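Local coordinates for protein lipocalin AI-4 (PDB 5HA0) that binds leukotriene D4 inside its lipocalin beta-barrel and, as a secreted protein of a blood-feeding insect, probably sequesters such host lipid mediators, at residues W31-S36 with E46-G51; F78-C83 with T92-V97; L107-G112 with D121-F126. All blocks are in the same frame, centred on the assembly; numbering follows the deposited sequence.

Contact 1: residues W31-S36 with E46-G51; sequences WYLTHS and EKYQTG. With LTD ((5~{S},6~{R},7~{E},9~{E},11~{Z},14~{Z})-6-[(2~{R})-2-azanyl-3-(2-hydroxy-2-oxoethylamino)-3-oxidanylidene-propyl]sulfanyl-5-oxidanyl-icosa-7,9,11,14-tetraenoic acid), chain B.
K47 lies alongside Y32 and overlaps one face of its ring, with CG 4.2 Å from the centroid of the Y32 ring in a CH-pi contact displaced toward the rim. With K47 CG anti to the backbone N (chi1 176°), the lysine chain runs outward along the tyrosine, so that K47 CD comes 3.4 Å from Y32 OH. Its ammonium end then bends off toward Q49, to which it makes a weak hydrogen bond. Behind this pair the backbones are joined antiparallel: W31 and Y48 form a hydrogen-bonded pair, with Y48 N giving a 2.8 Å bond to W31 O, while Y32 and K47 form the non-hydrogen-bonded pair beside it. L33 N bonds directly to E46 O, while a water replaces the return bond, donating to L33 O and accepting from E46 N.

The hairpin is the start of the lipocalin barrel, and G29, D30 and W31 read as the G-x-W signature of that fold. W31 stacks on the F26 ring and makes a cation-pi contact with R128, consistent with the tryptophan-arginine pair of lipocalins, and its NE1 is bonded to F26 O. On the same face as W31, turned into the barrel, Y48 is held by its hydroxyl, which donates to E46 OE1 over 2.7 Å. The tyrosine comes from the syn side of the carboxylate, 33° out of its plane. L33 packs against both members of this polar pair, its CB 4.1 Å from Y48 CE1 and its CD2 3.6 Å from E46 OE1. E46 OE2 is salt-bridged to R44, which would help to keep the carboxylate ionised. The leukotriene tail runs past Y48 and ends near W31, where its terminal C20 lies 3.9 Å from W31 CD1.

Contact 2: residues F78-C83 with T92-V97; sequences FYSFQC and TSYMAV. With LTD ((5~{S},6~{R},7~{E},9~{E},11~{Z},14~{Z})-6-[(2~{R})-2-azanyl-3-(2-hydroxy-2-oxoethylamino)-3-oxidanylidene-propyl]sulfanyl-5-oxidanyl-icosa-7,9,11,14-tetraenoic acid), chain B.
M95 leaves its backbone with CG in the crowded position between N and the carbonyl carbon (chi1 59°), and from there its side chain crosses F81 while following the bound leukotriene. Its CB lies 3.8 Å from LTD C15. CG touches both LTD C15 and the aromatic ring, lying 3.6 Å from F81 CE2. At SD the chain again meets both partners, F81 CE2 and LTD C17. This is a Met-aromatic contact, the sulfur standing 4.8 Å from the F81 centroid in an oblique position. Beyond it the methyl CE reaches L108 of the next strand. The F81 ring is used twice, since LTD C16 also lies over one of its faces.

These residues line the interior of the lipocalin barrel, where the antiparallel hairpin of strands 78-85 and 90-100 forms part of the wall. Paired backbone bonds link Y79 with M95 and F81 with S93. S93 brings its OG to within 3.4 Å of LTD C14, while that hydroxyl has its hydrogen-bond partner in Y114 OH. C83, disulfide-bonded to C67, adds its sulfur to the wall beside LTD C13.

The reverse face of the sheet has a different character. A96 CB sits over the centre of the F78 ring, 3.5 Å from the centroid and only 4° off the ring normal, a CH-pi contact of close fit. Farther along, S80 CB rests near Y94 CE2, and water 2 joins S80 OG to Y94 OH. At the more exposed end T92 OG1 donates to Q82 OE1, although so short a modelled length is doubtful; the glutamine chain bends at chi2 to bring its amide across the threonine, and water 3 spans the same two side chains through Q82 NE2 and T92 OG1.

Contact 3: residues L107-G112 with D121-F126; sequences LLYRCG and DNFLLF. With LTD ((5~{S},6~{R},7~{E},9~{E},11~{Z},14~{Z})-6-[(2~{R})-2-azanyl-3-(2-hydroxy-2-oxoethylamino)-3-oxidanylidene-propyl]sulfanyl-5-oxidanyl-icosa-7,9,11,14-tetraenoic acid), chain B.
Carboxylate oxygen O1 of the leukotriene is gripped from both strands at once, by R110 NH2 over 2.8 Å and by N122 ND2 over 2.9 Å. The R110 chain, extended as far as its bend at chi3 (64°), turns NE to the other oxygen, O2, at 2.7 Å, so that the guanidinium meets the C1 carboxylate side-on through two N-H groups. R110 and N122 are a hydrogen-bonded pair of the antiparallel hairpin formed by strands 105-112 and 120-127, and their side chains point into the lipocalin barrel. The guanidinium is also sandwiched flat: L124 CD1 stands 3.4 Å above the centre of one face and LTD C9 lies over the opposite one. R110 NH1, turned away from the carboxylate, is bonded to Y48 OH, which would help to fix the group's rotation.

On the reverse face Y109 extends toward D121, and its hydroxyl donates to D121 OD2 over 2.7 Å, at that oxygen's anti lone pair. Ring and carboxylate planes are 76° apart. N11 N is a second partner of Y109 OH, while D121 OD1 is salt-bridged to R37. Next along this face Y109 CD1 lies over the F123 ring, the two rings inclined at 54°. Back inside the barrel, F126 meets L108 at about a right angle, with L108 CD2 3.7 Å from F126 CE1, and LTD C19 lies over a face of the same phenylalanine ring.

How the contacts relate
All three contacts are hairpins of one curled antiparallel sheet, and each gives an inward face to the same leukotriene. Contact 3 is the most central and adjoins both others: strand 105-112 is hydrogen-bonded to strand 90-100 of contact 2, and strand 120-127 to strand 30-36 of contact 1, where T34 and H35 form a classic beta bulge facing L125. Contacts 1 and 2 do not touch, their nearest atoms being about 7 Å apart. Contact 3 adds to its own apolar contacts the charged grip on the C1 carboxylate, whereas contacts 1 and 2 meet the hydrocarbon chain. Contact 1 is partly buried, contact 2 opens to solvent at its Q82-T92 end, and contact 3 is buried almost throughout.

Contact 1: residues W31-S36 with E46-G51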
# COMPACT_ATOMS: atom_id res chain seq x y z
N TRP A 31 -9.89 -2.22 -3.86
CA TRP A 31 -8.81 -1.43 -4.47
C TRP A 31 -7.96 -2.36 -5.33
O TRP A 31 -7.46 -3.36 -4.83
CB TRP A 31 -7.91 -0.78 -3.42
CG TRP A 31 -8.44 0.44 -2.71
CD1 TRP A 31 -8.86 0.52 -1.41
CD2 TRP A 31 -8.55 1.77 -3.24
NE1 TRP A 31 -9.25 1.80 -1.10
CE2 TRP A 31 -9.06 2.59 -2.21
CE3 TRP A 31 -8.28 2.34 -4.49
CZ2 TRP A 31 -9.31 3.96 -2.39
CZ3 TRP A 31 -8.52 3.70 -4.66
CH2 TRP A 31 -9.02 4.49 -3.62
N TYR A 32 -7.78 -2.01 -6.60
CA TYR A 32 -6.89 -2.78 -7.47
C TYR A 32 -5.50 -2.18 -7.50
O TYR A 32 -5.35 -0.98 -7.70
CB TYR A 32 -7.45 -2.84 -8.89
CG TYR A 32 -8.77 -3.57 -8.99
CD1 TYR A 32 -9.97 -2.90 -8.73
CD2 TYR A 32 -8.83 -4.91 -9.35
CE1 TYR A 32 -11.19 -3.56 -8.81
CE2 TYR A 32 -10.04 -5.58 -9.44
CZ TYR A 32 -11.21 -4.90 -9.17
OH TYR A 32 -12.41 -5.56 -9.26
N LEU A 33 -4.48 -3.00 -7.33
CA LEU A 33 -3.10 -2.51 -7.41
C LEU A 33 -2.67 -2.49 -8.87
O LEU A 33 -2.30 -3.52 -9.42
CB LEU A 33 -2.18 -3.40 -6.58
CG LEU A 33 -0.69 -3.05 -6.56
CD1 LEU A 33 -0.45 -1.58 -6.30
CD2 LEU A 33 0.04 -3.89 -5.52
N THR A 34 -2.73 -1.32 -9.49
CA THR A 34 -2.56 -1.27 -10.94
C THR A 34 -1.13 -0.89 -11.38
O THR A 34 -0.74 -1.24 -12.48
CB THR A 34 -3.56 -0.28 -11.60
OG1 THR A 34 -3.37 1.04 -11.07
CG2 THR A 34 -5.01 -0.73 -11.37
N HIS A 35 -0.40 -0.14 -10.55
CA HIS A 35 0.95 0.30 -10.89
C HIS A 35 1.83 0.34 -9.66
O HIS A 35 1.33 0.49 -8.55
CB HIS A 35 0.97 1.70 -11.50
CG HIS A 35 0.15 1.85 -12.74
ND1 HIS A 35 -1.23 1.83 -12.73
CD2 HIS A 35 0.51 2.11 -14.02
CE1 HIS A 35 -1.68 2.01 -13.96
NE2 HIS A 35 -0.65 2.18 -14.76
N SER A 36 3.14 0.23 -9.84
CA SER A 36 4.05 0.40 -8.72
C SER A 36 5.41 0.86 -9.23
O SER A 36 5.75 0.66 -10.39
CB SER A 36 4.19 -0.91 -7.93
OG SER A 36 4.65 -1.96 -8.76
N GLU A 46 -3.68 -7.73 -8.33
CA GLU A 46 -4.14 -7.92 -6.96
C GLU A 46 -5.32 -7.03 -6.65
O GLU A 46 -5.26 -5.81 -6.81
CB GLU A 46 -3.00 -7.62 -5.97
CG GLU A 46 -1.83 -8.57 -6.09
CD GLU A 46 -0.76 -8.33 -5.03
OE1 GLU A 46 -0.72 -7.23 -4.46
OE2 GLU A 46 0.03 -9.27 -4.80
N LYS A 47 -6.41 -7.65 -6.22
CA LYS A 47 -7.59 -6.94 -5.76
C LYS A 47 -7.61 -7.00 -4.24
O LYS A 47 -7.72 -8.08 -3.64
CB LYS A 47 -8.87 -7.55 -6.33
CG LYS A 47 -10.15 -6.89 -5.81
CD LYS A 47 -11.38 -7.35 -6.57
CE LYS A 47 -11.59 -8.85 -6.45
NZ LYS A 47 -12.15 -9.25 -5.13
N TYR A 48 -7.49 -5.83 -3.62
CA TYR A 48 -7.51 -5.70 -2.17
C TYR A 48 -8.93 -5.45 -1.71
O TYR A 48 -9.53 -4.44 -2.04
CB TYR A 48 -6.58 -4.57 -1.72
CG TYR A 48 -5.13 -4.94 -1.81
CD1 TYR A 48 -4.50 -5.07 -3.05
CD2 TYR A 48 -4.36 -5.15 -0.67
CE1 TYR A 48 -3.16 -5.43 -3.15
CE2 TYR A 48 -3.02 -5.51 -0.75
CZ TYR A 48 -2.42 -5.64 -1.99
OH TYR A 48 -1.09 -6.00 -2.09
N GLN A 49 -9.46 -6.40 -0.94
CA GLN A 49 -10.80 -6.30 -0.38
C GLN A 49 -10.71 -5.81 1.05
O GLN A 49 -9.97 -6.38 1.85
CB GLN A 49 -11.49 -7.66 -0.44
CG GLN A 49 -11.63 -8.18 -1.87
CD GLN A 49 -12.41 -9.47 -1.95
OE1 GLN A 49 -11.91 -10.47 -2.46
NE2 GLN A 49 -13.65 -9.45 -1.46
N THR A 50 -11.45 -4.76 1.37
CA THR A 50 -11.40 -4.22 2.72
C THR A 50 -12.64 -4.58 3.52
O THR A 50 -13.73 -4.78 2.96
CB THR A 50 -11.24 -2.68 2.74
OG1 THR A 50 -12.43 -2.06 2.25
CG2 THR A 50 -10.01 -2.21 1.96
N GLY A 51 -12.47 -4.66 4.83
CA GLY A 51 -13.59 -4.85 5.74
C GLY A 51 -13.43 -3.96 6.96
O GLY A 51 -12.47 -3.18 7.04
O2 LTD B . 6.07 -3.25 -1.04
C1 LTD B . 6.52 -3.77 -2.08
O1 LTD B . 5.84 -3.86 -3.12
C2 LTD B . 7.93 -4.31 -2.06
C3 LTD B . 7.91 -5.84 -2.08
C4 LTD B . 6.90 -6.39 -1.08
C5 LTD B . 7.05 -7.90 -0.98
O3 LTD B . 6.61 -8.52 -2.19
C6 LTD B . 6.26 -8.47 0.19
C7 LTD B . 4.76 -8.23 0.04
C8 LTD B . 4.08 -7.48 0.91
C9 LTD B . 2.63 -7.28 0.75
C10 LTD B . 1.87 -6.67 1.67
C11 LTD B . 0.43 -6.55 1.41
C12 LTD B . -0.47 -5.97 2.21
C13 LTD B . -0.16 -5.30 3.53
C14 LTD B . 0.41 -3.91 3.29
C15 LTD B . -0.32 -2.83 2.99
C16 LTD B . -1.83 -2.88 2.85
C17 LTD B . -2.28 -2.09 1.63
C18 LTD B . -3.80 -1.91 1.65
C19 LTD B . -4.33 -1.37 0.33
C20 LTD B . -5.83 -1.19 0.40
O32 LTD B . 1.42 -12.52 -1.80
C21 LTD B . 2.33 -12.06 -1.08
O31 LTD B . 2.81 -10.93 -1.25
CA3 LTD B . 2.88 -12.90 0.04
N3 LTD B . 3.98 -12.23 0.71
C22 LTD B . 4.90 -12.95 1.35
O33 LTD B . 4.84 -14.16 1.40
CA2 LTD B . 6.03 -12.24 2.04
CB2 LTD B . 5.96 -10.72 1.86
SG2 LTD B . 6.61 -10.24 0.25
N2 LTD B . 7.31 -12.75 1.51
O HOH W 1 -1.50 -6.00 -9.02

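Contact 2: residues F78-C83 with T92-V97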
# COMPACT_ATOMS: atom_id res chain seq x y z
N PHE A 78 0.78 6.10 9.27
CA PHE A 78 1.22 4.73 9.01
C PHE A 78 0.38 3.68 9.72
O PHE A 78 -0.15 3.88 10.81
CB PHE A 78 2.69 4.56 9.39
CG PHE A 78 3.64 4.94 8.27
CD1 PHE A 78 4.05 6.26 8.11
CD2 PHE A 78 4.10 3.99 7.37
CE1 PHE A 78 4.91 6.61 7.08
CE2 PHE A 78 4.96 4.34 6.34
CZ PHE A 78 5.36 5.64 6.20
N TYR A 79 0.29 2.54 9.05
CA TYR A 79 -0.38 1.36 9.54
C TYR A 79 0.57 0.19 9.49
O TYR A 79 1.39 0.10 8.58
CB TYR A 79 -1.62 1.06 8.69
CG TYR A 79 -2.70 2.10 8.85
CD1 TYR A 79 -2.66 3.28 8.11
CD2 TYR A 79 -3.73 1.93 9.75
CE1 TYR A 79 -3.64 4.24 8.27
CE2 TYR A 79 -4.70 2.88 9.91
CZ TYR A 79 -4.66 4.03 9.18
OH TYR A 79 -5.64 4.98 9.35
N SER A 80 0.43 -0.72 10.45
CA SER A 80 1.12 -2.00 10.44
C SER A 80 0.10 -3.09 10.15
O SER A 80 -0.94 -3.16 10.82
CB SER A 80 1.80 -2.26 11.78
OG SER A 80 2.35 -3.57 11.83
N PHE A 81 0.39 -3.93 9.17
CA PHE A 81 -0.48 -5.05 8.83
C PHE A 81 0.21 -6.36 9.13
O PHE A 81 1.34 -6.59 8.72
CB PHE A 81 -0.92 -4.99 7.35
CG PHE A 81 -2.00 -3.98 7.10
CD1 PHE A 81 -3.33 -4.33 7.27
CD2 PHE A 81 -1.69 -2.67 6.78
CE1 PHE A 81 -4.33 -3.38 7.10
CE2 PHE A 81 -2.69 -1.73 6.59
CZ PHE A 81 -4.02 -2.09 6.76
N GLN A 82 -0.48 -7.21 9.88
CA GLN A 82 -0.03 -8.56 10.16
C GLN A 82 -0.78 -9.48 9.21
O GLN A 82 -2.00 -9.55 9.26
CB GLN A 82 -0.29 -8.92 11.63
CG GLN A 82 0.41 -10.20 12.07
CD GLN A 82 1.90 -10.14 11.83
OE1 GLN A 82 2.53 -9.09 12.02
NE2 GLN A 82 2.48 -11.26 11.42
N CYS A 83 -0.04 -10.14 8.32
CA CYS A 83 -0.65 -10.93 7.25
C CYS A 83 -0.30 -12.41 7.33
O CYS A 83 0.78 -12.79 7.78
CB CYS A 83 -0.22 -10.41 5.88
SG CYS A 83 -0.52 -8.65 5.60
N THR A 92 4.83 -9.14 8.33
CA THR A 92 4.37 -7.82 8.71
C THR A 92 4.72 -6.82 7.63
O THR A 92 5.81 -6.88 7.05
CB THR A 92 4.97 -7.38 10.04
OG1 THR A 92 4.75 -8.40 11.02
CG2 THR A 92 4.35 -6.06 10.51
N SER A 93 3.82 -5.88 7.35
CA SER A 93 4.07 -4.88 6.33
C SER A 93 3.54 -3.54 6.79
O SER A 93 2.52 -3.49 7.48
CB SER A 93 3.42 -5.30 5.01
OG SER A 93 3.75 -4.39 3.97
N TYR A 94 4.23 -2.47 6.44
CA TYR A 94 3.85 -1.12 6.85
C TYR A 94 3.44 -0.30 5.65
O TYR A 94 4.03 -0.43 4.59
CB TYR A 94 5.01 -0.44 7.58
CG TYR A 94 5.43 -1.19 8.82
CD1 TYR A 94 6.24 -2.32 8.74
CD2 TYR A 94 5.00 -0.78 10.08
CE1 TYR A 94 6.59 -3.03 9.87
CE2 TYR A 94 5.35 -1.47 11.20
CZ TYR A 94 6.15 -2.59 11.10
OH TYR A 94 6.52 -3.29 12.23
N MET A 95 2.45 0.57 5.82
CA MET A 95 1.98 1.40 4.73
C MET A 95 1.47 2.76 5.20
O MET A 95 1.05 2.93 6.36
CB MET A 95 0.87 0.67 3.94
CG MET A 95 -0.35 0.28 4.80
SD MET A 95 -1.94 0.64 4.02
CE MET A 95 -1.56 2.36 3.94
N ALA A 96 1.52 3.73 4.31
CA ALA A 96 0.88 5.02 4.52
C ALA A 96 0.21 5.45 3.22
O ALA A 96 0.76 5.22 2.14
CB ALA A 96 1.89 6.06 4.97
N VAL A 97 -0.95 6.08 3.31
CA VAL A 97 -1.58 6.66 2.13
C VAL A 97 -1.00 8.06 1.90
O VAL A 97 -1.17 8.97 2.72
CB VAL A 97 -3.11 6.73 2.26
CG1 VAL A 97 -3.74 7.35 1.01
CG2 VAL A 97 -3.67 5.35 2.50
O2 LTD B . 6.07 -3.25 -1.04
C1 LTD B . 6.52 -3.77 -2.08
O1 LTD B . 5.84 -3.86 -3.12
C2 LTD B . 7.93 -4.31 -2.06
C3 LTD B . 7.91 -5.84 -2.08
C4 LTD B . 6.90 -6.39 -1.08
C5 LTD B . 7.05 -7.90 -0.98
O3 LTD B . 6.61 -8.52 -2.19
C6 LTD B . 6.26 -8.47 0.19
C7 LTD B . 4.76 -8.23 0.04
C8 LTD B . 4.08 -7.48 0.91
C9 LTD B . 2.63 -7.28 0.75
C10 LTD B . 1.87 -6.67 1.67
C11 LTD B . 0.43 -6.55 1.41
C12 LTD B . -0.47 -5.97 2.21
C13 LTD B . -0.16 -5.30 3.53
C14 LTD B . 0.41 -3.91 3.29
C15 LTD B . -0.32 -2.83 2.99
C16 LTD B . -1.83 -2.88 2.85
C17 LTD B . -2.28 -2.09 1.63
C18 LTD B . -3.80 -1.91 1.65
C19 LTD B . -4.33 -1.37 0.33
C20 LTD B . -5.83 -1.19 0.40
O32 LTD B . 1.42 -12.52 -1.80
C21 LTD B . 2.33 -12.06 -1.08
O31 LTD B . 2.81 -10.93 -1.25
CA3 LTD B . 2.88 -12.90 0.04
N3 LTD B . 3.98 -12.23 0.71
C22 LTD B . 4.90 -12.95 1.35
O33 LTD B . 4.84 -14.16 1.40
CA2 LTD B . 6.03 -12.24 2.04
CB2 LTD B . 5.96 -10.72 1.86
SG2 LTD B . 6.61 -10.24 0.25
N2 LTD B . 7.31 -12.75 1.51
O HOH W 2 4.30 -3.65 13.71
O HOH W 3 5.07 -11.38 10.97

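Contact 3: residues L107-G112 with D121-F126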
# COMPACT_ATOMS: atom_id res chain seq x y z
N LEU A 107 -2.39 6.73 -3.93
CA LEU A 107 -0.96 6.50 -3.97
C LEU A 107 -0.48 6.14 -2.58
O LEU A 107 -0.66 6.93 -1.66
CB LEU A 107 -0.23 7.75 -4.47
CG LEU A 107 1.29 7.69 -4.53
CD1 LEU A 107 1.71 6.69 -5.60
CD2 LEU A 107 1.87 9.07 -4.79
N LEU A 108 0.07 4.94 -2.42
CA LEU A 108 0.54 4.45 -1.12
C LEU A 108 2.04 4.25 -1.11
O LEU A 108 2.66 4.03 -2.17
CB LEU A 108 -0.14 3.12 -0.75
CG LEU A 108 -1.47 3.20 -0.01
CD1 LEU A 108 -2.54 3.87 -0.85
CD2 LEU A 108 -1.93 1.80 0.42
N TYR A 109 2.63 4.34 0.08
CA TYR A 109 3.98 3.89 0.31
C TYR A 109 3.92 2.63 1.14
O TYR A 109 3.13 2.57 2.09
CB TYR A 109 4.79 4.97 1.03
CG TYR A 109 6.17 4.55 1.44
CD1 TYR A 109 7.20 4.45 0.50
CD2 TYR A 109 6.47 4.30 2.78
CE1 TYR A 109 8.47 4.07 0.90
CE2 TYR A 109 7.72 3.92 3.17
CZ TYR A 109 8.73 3.81 2.24
OH TYR A 109 9.99 3.43 2.62
N ARG A 110 4.71 1.62 0.80
CA ARG A 110 4.74 0.39 1.57
C ARG A 110 6.17 0.01 1.88
O ARG A 110 7.06 0.22 1.06
CB ARG A 110 4.04 -0.73 0.79
CG ARG A 110 3.90 -2.01 1.57
CD ARG A 110 2.94 -2.98 0.91
NE ARG A 110 3.41 -3.43 -0.40
CZ ARG A 110 2.65 -4.11 -1.27
NH1 ARG A 110 1.39 -4.39 -0.98
NH2 ARG A 110 3.16 -4.47 -2.44
N CYS A 111 6.40 -0.55 3.06
CA CYS A 111 7.75 -0.93 3.46
C CYS A 111 7.70 -2.04 4.49
O CYS A 111 6.76 -2.13 5.27
CB CYS A 111 8.49 0.29 4.03
SG CYS A 111 10.27 0.08 4.36
N GLY A 112 8.71 -2.90 4.49
CA GLY A 112 8.78 -3.97 5.46
C GLY A 112 10.11 -4.68 5.39
O GLY A 112 10.87 -4.51 4.43
N ASP A 121 10.93 -1.51 0.04
CA ASP A 121 9.80 -0.59 -0.01
C ASP A 121 9.32 -0.37 -1.44
O ASP A 121 9.88 -0.92 -2.39
CB ASP A 121 10.11 0.75 0.70
CG ASP A 121 11.19 1.56 0.02
OD1 ASP A 121 11.68 1.19 -1.06
OD2 ASP A 121 11.54 2.63 0.58
N ASN A 122 8.27 0.43 -1.57
CA ASN A 122 7.67 0.65 -2.87
C ASN A 122 6.69 1.79 -2.80
O ASN A 122 6.21 2.14 -1.71
CB ASN A 122 6.95 -0.62 -3.34
CG ASN A 122 7.04 -0.83 -4.83
OD1 ASN A 122 7.39 0.07 -5.59
ND2 ASN A 122 6.70 -2.05 -5.26
N PHE A 123 6.41 2.39 -3.95
CA PHE A 123 5.25 3.25 -4.07
C PHE A 123 4.24 2.53 -4.94
O PHE A 123 4.59 1.96 -5.98
CB PHE A 123 5.60 4.62 -4.64
CG PHE A 123 6.30 5.53 -3.66
CD1 PHE A 123 7.67 5.50 -3.52
CD2 PHE A 123 5.56 6.40 -2.87
CE1 PHE A 123 8.31 6.35 -2.62
CE2 PHE A 123 6.19 7.23 -1.97
CZ PHE A 123 7.56 7.22 -1.85
N LEU A 124 2.99 2.58 -4.51
CA LEU A 124 1.92 1.78 -5.10
C LEU A 124 0.78 2.67 -5.55
O LEU A 124 0.35 3.54 -4.81
CB LEU A 124 1.39 0.77 -4.08
CG LEU A 124 2.40 -0.11 -3.34
CD1 LEU A 124 1.68 -0.93 -2.28
CD2 LEU A 124 3.12 -1.01 -4.31
N LEU A 125 0.28 2.43 -6.76
CA LEU A 125 -0.92 3.12 -7.20
C LEU A 125 -2.09 2.14 -7.22
O LEU A 125 -2.08 1.14 -7.98
CB LEU A 125 -0.74 3.74 -8.58
CG LEU A 125 -1.95 4.50 -9.12
CD1 LEU A 125 -2.27 5.70 -8.24
CD2 LEU A 125 -1.74 4.93 -10.58
N PHE A 126 -3.08 2.44 -6.40
CA PHE A 126 -4.33 1.70 -6.35
C PHE A 126 -5.43 2.45 -7.09
O PHE A 126 -5.48 3.68 -7.08
CB PHE A 126 -4.75 1.45 -4.90
CG PHE A 126 -3.86 0.50 -4.17
CD1 PHE A 126 -2.70 0.95 -3.55
CD2 PHE A 126 -4.18 -0.84 -4.10
CE1 PHE A 126 -1.87 0.07 -2.88
CE2 PHE A 126 -3.35 -1.73 -3.42
CZ PHE A 126 -2.21 -1.27 -2.80
O2 LTD B . 6.07 -3.25 -1.04
C1 LTD B . 6.52 -3.77 -2.08
O1 LTD B . 5.84 -3.86 -3.12
C2 LTD B . 7.93 -4.31 -2.06
C3 LTD B . 7.91 -5.84 -2.08
C4 LTD B . 6.90 -6.39 -1.08
C5 LTD B . 7.05 -7.90 -0.98
O3 LTD B . 6.61 -8.52 -2.19
C6 LTD B . 6.26 -8.47 0.19
C7 LTD B . 4.76 -8.23 0.04
C8 LTD B . 4.08 -7.48 0.91
C9 LTD B . 2.63 -7.28 0.75
C10 LTD B . 1.87 -6.67 1.67
C11 LTD B . 0.43 -6.55 1.41
C12 LTD B . -0.47 -5.97 2.21
C13 LTD B . -0.16 -5.30 3.53
C14 LTD B . 0.41 -3.91 3.29
C15 LTD B . -0.32 -2.83 2.99
C16 LTD B . -1.83 -2.88 2.85
C17 LTD B . -2.28 -2.09 1.63
C18 LTD B . -3.80 -1.91 1.65
C19 LTD B . -4.33 -1.37 0.33
C20 LTD B . -5.83 -1.19 0.40
O32 LTD B . 1.42 -12.52 -1.80
C21 LTD B . 2.33 -12.06 -1.08
O31 LTD B . 2.81 -10.93 -1.25
CA3 LTD B . 2.88 -12.90 0.04
N3 LTD B . 3.98 -12.23 0.71
C22 LTD B . 4.90 -12.95 1.35
O33 LTD B . 4.84 -14.16 1.40
CA2 LTD B . 6.03 -12.24 2.04
CB2 LTD B . 5.96 -10.72 1.86
SG2 LTD B . 6.61 -10.24 0.25
N2 LTD B . 7.31 -12.75 1.51